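Local coordinates for DUF3194 domain-containing protein (Thermococcus onnurineus, PDB 3UEB) that is of unknown function but folds as a small alpha-and-beta domain that joins a second copy of itself through a shared antiparallel sheet, at residues G7-H12 / K82-A87; I13-L18 / L62-E67; E28-T33 / E93-K98; K48-T53 / V68-P73. All coordinates share one frame; numbering follows the deposited sequence.

Contact 1. Residues G7-H12 / K82-A87; sequences GKRVIH and KLIDEA
R9 and I84 lie alongside each other, pointing opposite ways, where strand 6-14 runs over helix 80-104, and R9 CB rests on I84 CG2 at 3.5 Å. The other end of the isoleucine meets bare backbone: its CD1 lies over the face of the peptide joining G7 to K8, 3.4 Å from G7 C. G7 has no side chain, which leaves this face of the peptide accessible to the methyl. Beyond the apolar part of R9, the guanidinium forms a salt bridge with D85, through NH2 to OD1. The modelled separation of 2.4 Å is very short and its exact value doubtful. The bond is also bent, and the two planes stand 72° apart, so this is a single oblique grip and not a flat, two-pronged pairing. R9 reaches D85 because its CG is anti to the backbone N (chi1 -173°) while the chain bends at chi2. A second shell places these groups. Strand 63-71 holds the strand's backbone through bonds of G7 with L70 and R9 with V68, and V88, one turn further along the helix, also touches the R9 side chain. Segments 7-12 and 82-87 run at 30° to one another, their axes 8.6 Å apart. The pairing of buried I84 with a partly exposed ion pair implies a join that is apolar inside and charge-matched at its margin.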
loop_
_atom_site.group_PDB
_atom_site.type_symbol
_atom_site.label_atom_id
_atom_site.label_comp_id
_atom_site.label_asym_id
_atom_site.label_seq_id
_atom_site.Cartn_x
_atom_site.Cartn_y
_atom_site.Cartn_z
ATOM N N GLY A 7 5.898 16.501 -0.819
ATOM C CA GLY A 7 7.128 15.846 -1.200
ATOM C C GLY A 7 6.810 14.539 -1.891
ATOM O O GLY A 7 5.777 13.906 -1.631
ATOM N N LYS A 8 7.710 14.138 -2.780
ATOM C CA LYS A 8 7.562 12.909 -3.537
ATOM C C LYS A 8 8.866 12.134 -3.420
ATOM O O LYS A 8 9.948 12.726 -3.349
ATOM C CB LYS A 8 7.271 13.240 -4.998
ATOM C CG LYS A 8 6.048 12.538 -5.559
ATOM C CD LYS A 8 6.392 11.200 -6.202
ATOM C CE LYS A 8 7.176 11.401 -7.494
ATOM N NZ LYS A 8 7.346 10.129 -8.256
ATOM N N ARG A 9 8.762 10.811 -3.397
ATOM C CA ARG A 9 9.939 9.971 -3.281
ATOM C C ARG A 9 9.688 8.605 -3.907
ATOM O O ARG A 9 8.659 7.977 -3.648
ATOM C CB ARG A 9 10.303 9.809 -1.805
ATOM C CG ARG A 9 11.605 9.090 -1.560
ATOM C CD ARG A 9 12.764 9.828 -2.204
ATOM N NE ARG A 9 14.046 9.341 -1.705
ATOM C CZ ARG A 9 14.496 9.553 -0.473
ATOM N NH1 ARG A 9 15.676 9.067 -0.104
ATOM N NH2 ARG A 9 13.773 10.264 0.386
ATOM N N VAL A 10 10.626 8.156 -4.737
ATOM C CA VAL A 10 10.513 6.853 -5.386
ATOM C C VAL A 10 11.761 6.036 -5.108
ATOM O O VAL A 10 12.872 6.471 -5.413
ATOM C CB VAL A 10 10.367 6.986 -6.912
ATOM C CG1 VAL A 10 10.444 5.609 -7.561
ATOM C CG2 VAL A 10 9.053 7.655 -7.249
ATOM N N ILE A 11 11.585 4.853 -4.530
ATOM C CA ILE A 11 12.726 4.004 -4.232
ATOM C C ILE A 11 12.605 2.642 -4.912
ATOM O O ILE A 11 11.526 2.046 -4.968
ATOM C CB ILE A 11 12.904 3.818 -2.705
ATOM C CG1 ILE A 11 11.745 3.014 -2.123
ATOM C CG2 ILE A 11 12.969 5.187 -2.024
ATOM C CD1 ILE A 11 11.840 2.810 -0.619
ATOM N N HIS A 12 13.727 2.173 -5.448
ATOM C CA HIS A 12 13.794 0.891 -6.134
ATOM C C HIS A 12 14.567 -0.091 -5.276
ATOM O O HIS A 12 15.656 0.215 -4.792
ATOM C CB HIS A 12 14.474 1.064 -7.495
ATOM C CG HIS A 12 13.640 1.805 -8.494
ATOM N ND1 HIS A 12 14.090 2.109 -9.761
ATOM C CD2 HIS A 12 12.370 2.271 -8.425
ATOM C CE1 HIS A 12 13.132 2.728 -10.431
ATOM N NE2 HIS A 12 12.078 2.839 -9.642
ATOM N N LYS A 82 12.219 16.047 4.282
ATOM C CA LYS A 82 12.980 15.577 5.430
ATOM C C LYS A 82 12.204 14.454 6.125
ATOM O O LYS A 82 12.767 13.400 6.437
ATOM C CB LYS A 82 13.222 16.746 6.388
ATOM C CG LYS A 82 14.486 16.650 7.230
ATOM C CD LYS A 82 14.260 15.835 8.485
ATOM C CE LYS A 82 13.211 16.475 9.399
ATOM N NZ LYS A 82 13.632 17.825 9.879
ATOM N N LEU A 83 10.913 14.686 6.364
ATOM C CA LEU A 83 10.068 13.685 7.003
ATOM C C LEU A 83 10.024 12.439 6.122
ATOM O O LEU A 83 10.169 11.322 6.609
ATOM C CB LEU A 83 8.647 14.226 7.216
ATOM C CG LEU A 83 7.589 13.185 7.606
ATOM C CD1 LEU A 83 8.079 12.384 8.798
ATOM C CD2 LEU A 83 6.271 13.876 7.928
ATOM N N ILE A 84 9.833 12.634 4.824
ATOM C CA ILE A 84 9.800 11.504 3.905
ATOM C C ILE A 84 11.131 10.760 3.986
ATOM O O ILE A 84 11.149 9.530 4.044
ATOM C CB ILE A 84 9.545 11.953 2.437
ATOM C CG1 ILE A 84 8.126 12.500 2.295
ATOM C CG2 ILE A 84 9.716 10.769 1.489
ATOM C CD1 ILE A 84 7.776 12.891 0.862
ATOM N N ASP A 85 12.240 11.501 4.008
ATOM C CA ASP A 85 13.567 10.882 4.097
ATOM C C ASP A 85 13.691 9.998 5.321
ATOM O O ASP A 85 14.174 8.874 5.233
ATOM C CB ASP A 85 14.672 11.937 4.145
ATOM C CG ASP A 85 14.848 12.653 2.826
ATOM O OD1 ASP A 85 14.823 11.976 1.772
ATOM O OD2 ASP A 85 15.023 13.890 2.843
ATOM N N GLU A 86 13.266 10.520 6.468
ATOM C CA GLU A 86 13.315 9.765 7.712
ATOM C C GLU A 86 12.429 8.521 7.650
ATOM O O GLU A 86 12.824 7.445 8.103
ATOM C CB GLU A 86 12.874 10.655 8.874
ATOM C CG GLU A 86 14.006 11.435 9.506
ATOM C CD GLU A 86 13.513 12.606 10.329
ATOM O OE1 GLU A 86 12.558 12.431 11.119
ATOM O OE2 GLU A 86 14.089 13.703 10.184
ATOM N N ALA A 87 11.229 8.670 7.091
ATOM C CA ALA A 87 10.308 7.545 6.973
ATOM C C ALA A 87 10.935 6.432 6.146
ATOM O O ALA A 87 10.852 5.260 6.512
ATOM C CB ALA A 87 9.002 7.994 6.323
#

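Contact 2. Residues I13-L18 / L62-E67; sequences IGLPEL and LDLEIE
L62 sets its CB against I13 O, 3.6 Å away, while its own carbonyl O receives a CA-H...O contact from G14 CA at 3.4 Å. At D63 the backbone takes an unusual positive phi, and the side chain turns to the other segment. Its OD1 accepts the backbone N-H of L15 at 3.0 Å, met on the anti side and 21° out of the carboxylate plane, while OD2 forms a salt bridge with R58. Thus one carboxylate joins the chain leaving strand 6-14 to the bend between strands 49-56 and 63-71. An alanine at D63 would lack that carboxylate, and would probably leave both the L15 amide and the R58 charge without a mate. At L64 the strands pair in antiparallel fashion: L64 and I13 form a hydrogen-bonded pair between the first and third strands of the chain, which are neighbours in the sheet. I13 N donates to L64 O at 2.7 Å, and L64 N returns a nearly straight bond (170°) to I13 O. Both side chains emerge on the same face, where CB stands 4.3 Å from CB. L64 CG is anti to its backbone N (chi1 175°), and the CD2 branch beyond it comes within 4.4 Å of L15 CD1. Helices 20-41 and 80-104 cover this face, with I26 and L99 both against L15.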
loop_
_atom_site.group_PDB
_atom_site.type_symbol
_atom_site.label_atom_id
_atom_site.label_comp_id
_atom_site.label_asym_id
_atom_site.label_seq_id
_atom_site.Cartn_x
_atom_site.Cartn_y
_atom_site.Cartn_z
ATOM N N ILE A 13 14.004 -1.277 -5.085
ATOM C CA ILE A 13 14.645 -2.281 -4.250
ATOM C C ILE A 13 14.754 -3.662 -4.900
ATOM O O ILE A 13 13.774 -4.197 -5.435
ATOM C CB ILE A 13 13.888 -2.427 -2.911
ATOM C CG1 ILE A 13 13.824 -1.072 -2.196
ATOM C CG2 ILE A 13 14.586 -3.446 -2.024
ATOM C CD1 ILE A 13 13.058 -1.098 -0.869
ATOM N N GLY A 14 15.955 -4.230 -4.854
ATOM C CA GLY A 14 16.174 -5.557 -5.396
ATOM C C GLY A 14 16.267 -6.535 -4.238
ATOM O O GLY A 14 16.988 -6.273 -3.277
ATOM N N LEU A 15 15.537 -7.649 -4.313
ATOM C CA LEU A 15 15.543 -8.663 -3.248
ATOM C C LEU A 15 15.650 -10.076 -3.846
ATOM O O LEU A 15 14.740 -10.898 -3.710
ATOM C CB LEU A 15 14.263 -8.538 -2.414
ATOM C CG LEU A 15 14.052 -7.169 -1.746
ATOM C CD1 LEU A 15 12.598 -7.006 -1.333
ATOM C CD2 LEU A 15 14.977 -7.031 -0.548
ATOM N N PRO A 16 16.786 -10.378 -4.489
ATOM C CA PRO A 16 17.091 -11.658 -5.142
ATOM C C PRO A 16 17.034 -12.943 -4.317
ATOM O O PRO A 16 16.798 -14.018 -4.866
ATOM C CB PRO A 16 18.484 -11.419 -5.729
ATOM C CG PRO A 16 19.106 -10.490 -4.740
ATOM C CD PRO A 16 17.979 -9.509 -4.474
ATOM N N GLU A 17 17.244 -12.847 -3.008
ATOM C CA GLU A 17 17.234 -14.041 -2.169
ATOM C C GLU A 17 15.842 -14.384 -1.663
ATOM O O GLU A 17 15.650 -15.402 -0.997
ATOM C CB GLU A 17 18.198 -13.855 -0.996
ATOM C CG GLU A 17 19.497 -13.185 -1.411
ATOM C CD GLU A 17 20.466 -12.975 -0.262
ATOM O OE1 GLU A 17 20.009 -12.712 0.877
ATOM O OE2 GLU A 17 21.693 -13.053 -0.512
ATOM N N LEU A 18 14.865 -13.546 -1.999
ATOM C CA LEU A 18 13.490 -13.777 -1.567
ATOM C C LEU A 18 12.591 -14.351 -2.665
ATOM O O LEU A 18 12.763 -14.054 -3.848
ATOM C CB LEU A 18 12.865 -12.473 -1.056
ATOM C CG LEU A 18 13.536 -11.736 0.105
ATOM C CD1 LEU A 18 12.618 -10.616 0.577
ATOM C CD2 LEU A 18 13.814 -12.701 1.253
ATOM N N LEU A 62 13.649 -4.147 -10.458
ATOM C CA LEU A 62 14.596 -4.713 -9.513
ATOM C C LEU A 62 13.863 -5.733 -8.642
ATOM O O LEU A 62 14.470 -6.669 -8.131
ATOM C CB LEU A 62 15.200 -3.612 -8.636
ATOM C CG LEU A 62 16.598 -3.120 -9.034
ATOM C CD1 LEU A 62 16.580 -2.575 -10.453
ATOM C CD2 LEU A 62 17.055 -2.051 -8.051
ATOM N N ASP A 63 12.553 -5.531 -8.492
ATOM C CA ASP A 63 11.674 -6.404 -7.710
ATOM C C ASP A 63 10.571 -5.601 -7.055
ATOM O O ASP A 63 9.384 -5.818 -7.315
ATOM C CB ASP A 63 12.434 -7.142 -6.600
ATOM C CG ASP A 63 12.988 -8.478 -7.057
ATOM O OD1 ASP A 63 13.792 -9.066 -6.302
ATOM O OD2 ASP A 63 12.614 -8.935 -8.161
ATOM N N LEU A 64 10.977 -4.675 -6.194
ATOM C CA LEU A 64 10.036 -3.854 -5.470
ATOM C C LEU A 64 10.281 -2.376 -5.695
ATOM O O LEU A 64 11.423 -1.915 -5.744
ATOM C CB LEU A 64 10.122 -4.173 -3.974
ATOM C CG LEU A 64 9.290 -3.329 -3.001
ATOM C CD1 LEU A 64 7.786 -3.521 -3.259
ATOM C CD2 LEU A 64 9.638 -3.744 -1.583
ATOM N N GLU A 65 9.192 -1.639 -5.851
ATOM C CA GLU A 65 9.272 -0.208 -6.035
ATOM C C GLU A 65 8.287 0.400 -5.059
ATOM O O GLU A 65 7.161 -0.074 -4.916
ATOM C CB GLU A 65 8.938 0.186 -7.478
ATOM C CG GLU A 65 9.925 -0.389 -8.498
ATOM C CD GLU A 65 9.921 0.349 -9.830
ATOM O OE1 GLU A 65 10.739 -0.004 -10.710
ATOM O OE2 GLU A 65 9.105 1.283 -10.002
ATOM N N ILE A 66 8.732 1.430 -4.352
ATOM C CA ILE A 66 7.881 2.094 -3.378
ATOM C C ILE A 66 7.814 3.561 -3.735
ATOM O O ILE A 66 8.840 4.204 -3.943
ATOM C CB ILE A 66 8.445 1.971 -1.957
ATOM C CG1 ILE A 66 8.427 0.510 -1.506
ATOM C CG2 ILE A 66 7.653 2.854 -1.013
ATOM C CD1 ILE A 66 7.039 -0.093 -1.408
ATOM N N GLU A 67 6.604 4.089 -3.807
ATOM C CA GLU A 67 6.437 5.484 -4.141
ATOM C C GLU A 67 5.699 6.178 -3.011
ATOM O O GLU A 67 4.632 5.732 -2.587
ATOM C CB GLU A 67 5.668 5.611 -5.452
ATOM C CG GLU A 67 5.622 7.023 -5.994
ATOM C CD GLU A 67 5.303 7.056 -7.477
ATOM O OE1 GLU A 67 5.151 8.174 -8.020
ATOM O OE2 GLU A 67 5.214 5.964 -8.093
#

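Contact 3. Residues E28-T33 / E93-K98; sequences ELAQET and EIVERK
L29 and I94 supply the largest buried surfaces of this helix pair, meeting between segments 28-33 and 93-98. L29 divides its contacts between two branches: CD1 lies 3.8 Å from I94 CG2, whereas CD2 presses on the aliphatic stem of K98, only 3.3 Å from its CG, a snug fit for two carbons. The leucine CG stands anti to the backbone N (chi1 -179°), which carries the fork out into the interface. I94 works with both its arms as well. While CG2 faces L29, CD1 meets T33 CG2 tip to tip at 3.3 Å, a second tight spot. The rotation of T33 is fixed from its own helix: OG1 donates to L29 O at 2.6 Å, and T33 N reaches the same oxygen from the opposite face of its plane. A buried hydroxyl is thereby satisfied, and the threonine is left with its methyl toward I94. V95 is the third main contributor, setting CG2 on A30 CB at 4.0 Å. With only a methyl here, A30 lets the backbones come near, its CA lying 6.4 Å from that of V95. The axes of the two segments pass 9.5 Å apart and run roughly antiparallel, at 153°. No hydrogen bond spans the join. Within the fold, I26 of helix 20-41 also packs on V95, and M54 of strand 49-56 touches E28 and Q31. Q31 bonds through NE2 to V52 O of that strand and through OE1 to Q31 of the second subunit, so helix 20-41 lies between helix 80-104, the sheet and the dimer interface.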
loop_
_atom_site.group_PDB
_atom_site.type_symbol
_atom_site.label_atom_id
_atom_site.label_comp_id
_atom_site.label_asym_id
_atom_site.label_seq_id
_atom_site.Cartn_x
_atom_site.Cartn_y
_atom_site.Cartn_z
ATOM N N GLU A 28 4.875 -4.947 1.718
ATOM C CA GLU A 28 3.901 -4.495 2.701
ATOM C C GLU A 28 4.603 -3.912 3.929
ATOM O O GLU A 28 4.195 -2.877 4.455
ATOM C CB GLU A 28 2.998 -5.657 3.127
ATOM C CG GLU A 28 2.039 -6.135 2.052
ATOM C CD GLU A 28 1.242 -7.362 2.477
ATOM O OE1 GLU A 28 0.367 -7.801 1.704
ATOM O OE2 GLU A 28 1.492 -7.890 3.579
ATOM N N LEU A 29 5.659 -4.577 4.385
ATOM C CA LEU A 29 6.400 -4.101 5.553
ATOM C C LEU A 29 6.962 -2.701 5.287
ATOM O O LEU A 29 6.875 -1.802 6.132
ATOM C CB LEU A 29 7.541 -5.067 5.883
ATOM C CG LEU A 29 8.416 -4.728 7.097
ATOM C CD1 LEU A 29 7.542 -4.574 8.347
ATOM C CD2 LEU A 29 9.456 -5.830 7.309
ATOM N N ALA A 30 7.521 -2.525 4.097
ATOM C CA ALA A 30 8.113 -1.258 3.688
ATOM C C ALA A 30 7.083 -0.138 3.651
ATOM O O ALA A 30 7.232 0.877 4.330
ATOM C CB ALA A 30 8.755 -1.413 2.314
ATOM N N GLN A 31 6.037 -0.339 2.852
ATOM C CA GLN A 31 4.974 0.644 2.690
ATOM C C GLN A 31 4.332 1.060 4.005
ATOM O O GLN A 31 4.134 2.248 4.266
ATOM C CB GLN A 31 3.886 0.099 1.769
ATOM C CG GLN A 31 2.708 1.053 1.601
ATOM C CD GLN A 31 1.401 0.328 1.381
ATOM O OE1 GLN A 31 1.129 -0.681 2.028
ATOM N NE2 GLN A 31 0.572 0.850 0.482
ATOM N N GLU A 32 4.003 0.074 4.830
ATOM C CA GLU A 32 3.358 0.333 6.107
ATOM C C GLU A 32 4.300 0.950 7.136
ATOM O O GLU A 32 3.866 1.681 8.022
ATOM C CB GLU A 32 2.713 -0.964 6.611
ATOM C CG GLU A 32 1.739 -1.520 5.564
ATOM C CD GLU A 32 1.101 -2.841 5.946
ATOM O OE1 GLU A 32 1.560 -3.466 6.928
ATOM O OE2 GLU A 32 0.141 -3.251 5.245
ATOM N N THR A 33 5.593 0.666 7.023
ATOM C CA THR A 33 6.549 1.276 7.940
ATOM C C THR A 33 6.514 2.777 7.632
ATOM O O THR A 33 6.543 3.610 8.530
ATOM C CB THR A 33 7.987 0.742 7.707
ATOM O OG1 THR A 33 8.052 -0.642 8.091
ATOM C CG2 THR A 33 9.002 1.546 8.522
ATOM N N GLU A 93 15.843 0.199 7.370
ATOM C CA GLU A 93 16.305 -0.401 8.616
ATOM C C GLU A 93 15.431 -1.565 9.057
ATOM O O GLU A 93 15.924 -2.607 9.497
ATOM C CB GLU A 93 16.323 0.641 9.735
ATOM C CG GLU A 93 16.992 0.143 11.003
ATOM C CD GLU A 93 16.617 0.948 12.238
ATOM O OE1 GLU A 93 17.324 0.808 13.262
ATOM O OE2 GLU A 93 15.619 1.707 12.194
ATOM N N ILE A 94 14.124 -1.379 8.947
ATOM C CA ILE A 94 13.186 -2.408 9.353
ATOM C C ILE A 94 13.182 -3.535 8.333
ATOM O O ILE A 94 13.125 -4.711 8.703
ATOM C CB ILE A 94 11.777 -1.798 9.541
ATOM C CG1 ILE A 94 11.803 -0.881 10.770
ATOM C CG2 ILE A 94 10.730 -2.888 9.694
ATOM C CD1 ILE A 94 10.607 0.017 10.901
ATOM N N VAL A 95 13.277 -3.191 7.052
ATOM C CA VAL A 95 13.299 -4.221 6.026
ATOM C C VAL A 95 14.564 -5.076 6.173
ATOM O O VAL A 95 14.498 -6.305 6.116
ATOM C CB VAL A 95 13.243 -3.613 4.600
ATOM C CG1 VAL A 95 13.559 -4.682 3.565
ATOM C CG2 VAL A 95 11.850 -3.052 4.328
ATOM N N GLU A 96 15.705 -4.423 6.382
ATOM C CA GLU A 96 16.970 -5.139 6.529
ATOM C C GLU A 96 16.939 -6.101 7.710
ATOM O O GLU A 96 17.500 -7.191 7.631
ATOM C CB GLU A 96 18.140 -4.157 6.676
ATOM C CG GLU A 96 19.528 -4.798 6.580
ATOM C CD GLU A 96 19.719 -5.630 5.315
ATOM O OE1 GLU A 96 19.103 -5.299 4.278
ATOM O OE2 GLU A 96 20.499 -6.609 5.352
ATOM N N ARG A 97 16.286 -5.710 8.803
ATOM C CA ARG A 97 16.198 -6.594 9.963
ATOM C C ARG A 97 15.374 -7.822 9.617
ATOM O O ARG A 97 15.689 -8.938 10.033
ATOM C CB ARG A 97 15.557 -5.877 11.146
ATOM C CG ARG A 97 16.453 -4.838 11.784
ATOM C CD ARG A 97 15.794 -4.250 13.006
ATOM N NE ARG A 97 16.518 -3.084 13.496
ATOM C CZ ARG A 97 16.036 -2.241 14.402
ATOM N NH1 ARG A 97 14.826 -2.444 14.915
ATOM N NH2 ARG A 97 16.755 -1.191 14.783
ATOM N N LYS A 98 14.316 -7.603 8.848
ATOM C CA LYS A 98 13.431 -8.675 8.423
ATOM C C LYS A 98 14.183 -9.630 7.502
ATOM O O LYS A 98 14.035 -10.848 7.601
ATOM C CB LYS A 98 12.234 -8.092 7.674
ATOM C CG LYS A 98 10.901 -8.651 8.106
ATOM C CD LYS A 98 10.835 -10.160 7.987
ATOM C CE LYS A 98 9.536 -10.662 8.591
ATOM N NZ LYS A 98 9.344 -10.077 9.952
#

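Contact 4. Residues K48-T53 / V68-P73; sequences KDIEVT and VYLEVP
D49 and E51 exchange pairs of backbone bonds with E71 and Y69, which satisfies the facing amides and carbonyls in turn. E51 N donates to Y69 O, and Y69 N returns to E51 O at 2.8 Å; E71 N likewise gives to D49 O. The remaining carbonyl, E71 O, takes two donors, D49 N at 3.2 Å and, in a weak bond, K48 N. Two residues thus face one, a classic beta bulge at the start of strand 49-56. Between these bonded pairs I50 sits opposite L70 and V52 opposite V68, their side chains on the helix-covered face.

On the other face polar groups are linked in series. Y69 OH donates to E71 OE1 at 2.6 Å, coming from above the carboxylate plane. E71 OE2 forms a long salt bridge with K48 NZ (3.5 Å), and a water, 3.0 Å from K48 NZ, accepts from that nitrogen and donates to both E71 OE2 and V72 O. D49 OD2 lies at the edge of the tyrosine ring, 3.3 Å from Y69 CE2, and D49 OD1 is bonded to N57 of the second subunit. OD2 also stands 2.8 Å from E51 OE1, and such crowding of two carboxylates is likely to raise their proton affinity. A phenylalanine at Y69 would have no hydroxyl, and would probably leave E71 OE1 without this donor and the glutamate freer to turn.

Strands 49-56 and 63-71 form a beta hairpin, and residues D49 to T53 pair antiparallel with a strand of the second subunit, giving a sheet continuous across the dimer.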
loop_
_atom_site.group_PDB
_atom_site.type_symbol
_atom_site.label_atom_id
_atom_site.label_comp_id
_atom_site.label_asym_id
_atom_site.label_seq_id
_atom_site.Cartn_x
_atom_site.Cartn_y
_atom_site.Cartn_z
ATOM N N LYS A 48 -2.682 16.201 5.140
ATOM C CA LYS A 48 -3.748 16.545 4.220
ATOM C C LYS A 48 -3.945 15.411 3.211
ATOM O O LYS A 48 -5.074 15.018 2.913
ATOM C CB LYS A 48 -3.402 17.852 3.505
ATOM C CG LYS A 48 -4.442 18.354 2.525
ATOM C CD LYS A 48 -4.040 19.728 2.004
ATOM C CE LYS A 48 -4.953 20.219 0.901
ATOM N NZ LYS A 48 -4.456 21.514 0.329
ATOM N N ASP A 49 -2.845 14.873 2.703
ATOM C CA ASP A 49 -2.934 13.796 1.732
ATOM C C ASP A 49 -1.670 12.970 1.725
ATOM O O ASP A 49 -0.574 13.500 1.538
ATOM C CB ASP A 49 -3.156 14.355 0.328
ATOM C CG ASP A 49 -3.421 13.266 -0.701
ATOM O OD1 ASP A 49 -4.516 12.664 -0.661
ATOM O OD2 ASP A 49 -2.540 13.011 -1.551
ATOM N N ILE A 50 -1.825 11.667 1.944
ATOM C CA ILE A 50 -0.696 10.767 1.915
ATOM C C ILE A 50 -1.005 9.606 0.976
ATOM O O ILE A 50 -2.119 9.066 0.972
ATOM C CB ILE A 50 -0.343 10.238 3.330
ATOM C CG1 ILE A 50 0.839 9.273 3.230
ATOM C CG2 ILE A 50 -1.551 9.574 3.981
ATOM C CD1 ILE A 50 1.232 8.636 4.564
ATOM N N GLU A 51 -0.021 9.243 0.161
ATOM C CA GLU A 51 -0.180 8.143 -0.777
ATOM C C GLU A 51 1.102 7.335 -0.835
ATOM O O GLU A 51 2.169 7.862 -1.157
ATOM C CB GLU A 51 -0.514 8.672 -2.173
ATOM C CG GLU A 51 -1.651 9.662 -2.172
ATOM C CD GLU A 51 -1.961 10.188 -3.550
ATOM O OE1 GLU A 51 -2.746 11.155 -3.640
ATOM O OE2 GLU A 51 -1.422 9.634 -4.538
ATOM N N VAL A 52 0.991 6.054 -0.515
ATOM C CA VAL A 52 2.133 5.173 -0.536
ATOM C C VAL A 52 1.810 3.971 -1.417
ATOM O O VAL A 52 0.859 3.222 -1.173
ATOM C CB VAL A 52 2.499 4.724 0.879
ATOM C CG1 VAL A 52 3.825 3.983 0.851
ATOM C CG2 VAL A 52 2.594 5.953 1.797
ATOM N N THR A 53 2.618 3.809 -2.453
ATOM C CA THR A 53 2.444 2.750 -3.425
ATOM C C THR A 53 3.506 1.673 -3.339
ATOM O O THR A 53 4.676 1.973 -3.127
ATOM C CB THR A 53 2.519 3.326 -4.851
ATOM O OG1 THR A 53 1.581 4.398 -4.985
ATOM C CG2 THR A 53 2.216 2.246 -5.886
ATOM N N VAL A 68 6.282 7.266 -2.517
ATOM C CA VAL A 68 5.682 8.021 -1.426
ATOM C C VAL A 68 5.316 9.434 -1.865
ATOM O O VAL A 68 6.099 10.105 -2.542
ATOM C CB VAL A 68 6.651 8.152 -0.219
ATOM C CG1 VAL A 68 5.897 8.671 0.998
ATOM C CG2 VAL A 68 7.309 6.823 0.079
ATOM N N TYR A 69 4.118 9.873 -1.495
ATOM C CA TYR A 69 3.672 11.223 -1.797
ATOM C C TYR A 69 3.029 11.733 -0.517
ATOM O O TYR A 69 2.163 11.075 0.059
ATOM C CB TYR A 69 2.650 11.259 -2.940
ATOM C CG TYR A 69 2.056 12.643 -3.135
ATOM C CD1 TYR A 69 2.768 13.645 -3.796
ATOM C CD2 TYR A 69 0.814 12.974 -2.593
ATOM C CE1 TYR A 69 2.258 14.937 -3.908
ATOM C CE2 TYR A 69 0.299 14.264 -2.700
ATOM C CZ TYR A 69 1.024 15.238 -3.358
ATOM O OH TYR A 69 0.520 16.514 -3.478
ATOM N N LEU A 70 3.458 12.905 -0.067
ATOM C CA LEU A 70 2.934 13.470 1.169
ATOM C C LEU A 70 2.683 14.948 1.013
ATOM O O LEU A 70 3.511 15.673 0.469
ATOM C CB LEU A 70 3.919 13.231 2.320
ATOM C CG LEU A 70 3.562 13.833 3.684
ATOM C CD1 LEU A 70 2.154 13.393 4.095
ATOM C CD2 LEU A 70 4.584 13.381 4.725
ATOM N N GLU A 71 1.534 15.386 1.510
ATOM C CA GLU A 71 1.147 16.779 1.423
ATOM C C GLU A 71 0.584 17.259 2.757
ATOM O O GLU A 71 -0.208 16.565 3.396
ATOM C CB GLU A 71 0.089 16.930 0.329
ATOM C CG GLU A 71 -0.104 18.338 -0.194
ATOM C CD GLU A 71 -1.238 18.425 -1.192
ATOM O OE1 GLU A 71 -1.357 17.514 -2.040
ATOM O OE2 GLU A 71 -2.006 19.406 -1.136
ATOM N N VAL A 72 1.012 18.440 3.186
ATOM C CA VAL A 72 0.506 19.021 4.426
ATOM C C VAL A 72 -0.177 20.338 4.041
ATOM O O VAL A 72 0.045 20.849 2.944
ATOM C CB VAL A 72 1.649 19.305 5.441
ATOM C CG1 VAL A 72 2.388 18.020 5.764
ATOM C CG2 VAL A 72 2.606 20.345 4.883
ATOM N N PRO A 73 -1.027 20.894 4.925
ATOM C CA PRO A 73 -1.706 22.162 4.611
ATOM C C PRO A 73 -0.689 23.260 4.285
ATOM O O PRO A 73 0.437 23.238 4.790
ATOM C CB PRO A 73 -2.488 22.463 5.887
ATOM C CG PRO A 73 -2.792 21.085 6.422
ATOM C CD PRO A 73 -1.473 20.367 6.226
HETATM O O HOH W 1 -1.462 21.682 0.641
#

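How the contacts relate
One antiparallel sheet joins three of the four contacts, with strand 63-71 in its middle. Contacts 2 and 4 occupy opposite ends of that strand, their centres about 22 Å apart, yet meet where T53 N probably donates to E67 O at 2.8 Å. Contact 1 borders contact 4 where L83 CD2 packs on L70 CD2 at 3.7 Å, and contact 2 through the salt bridge of K8 NZ with E67 OE1. Contact 3 shares helix 80-104 with contact 1, their centres about 14 Å apart without touching, and reaches contact 2 where A30 CB lies 4.3 Å from I66 CG1. Contacts 3 and 4 both touch the second subunit, whereas no residue of contacts 1 and 2 does.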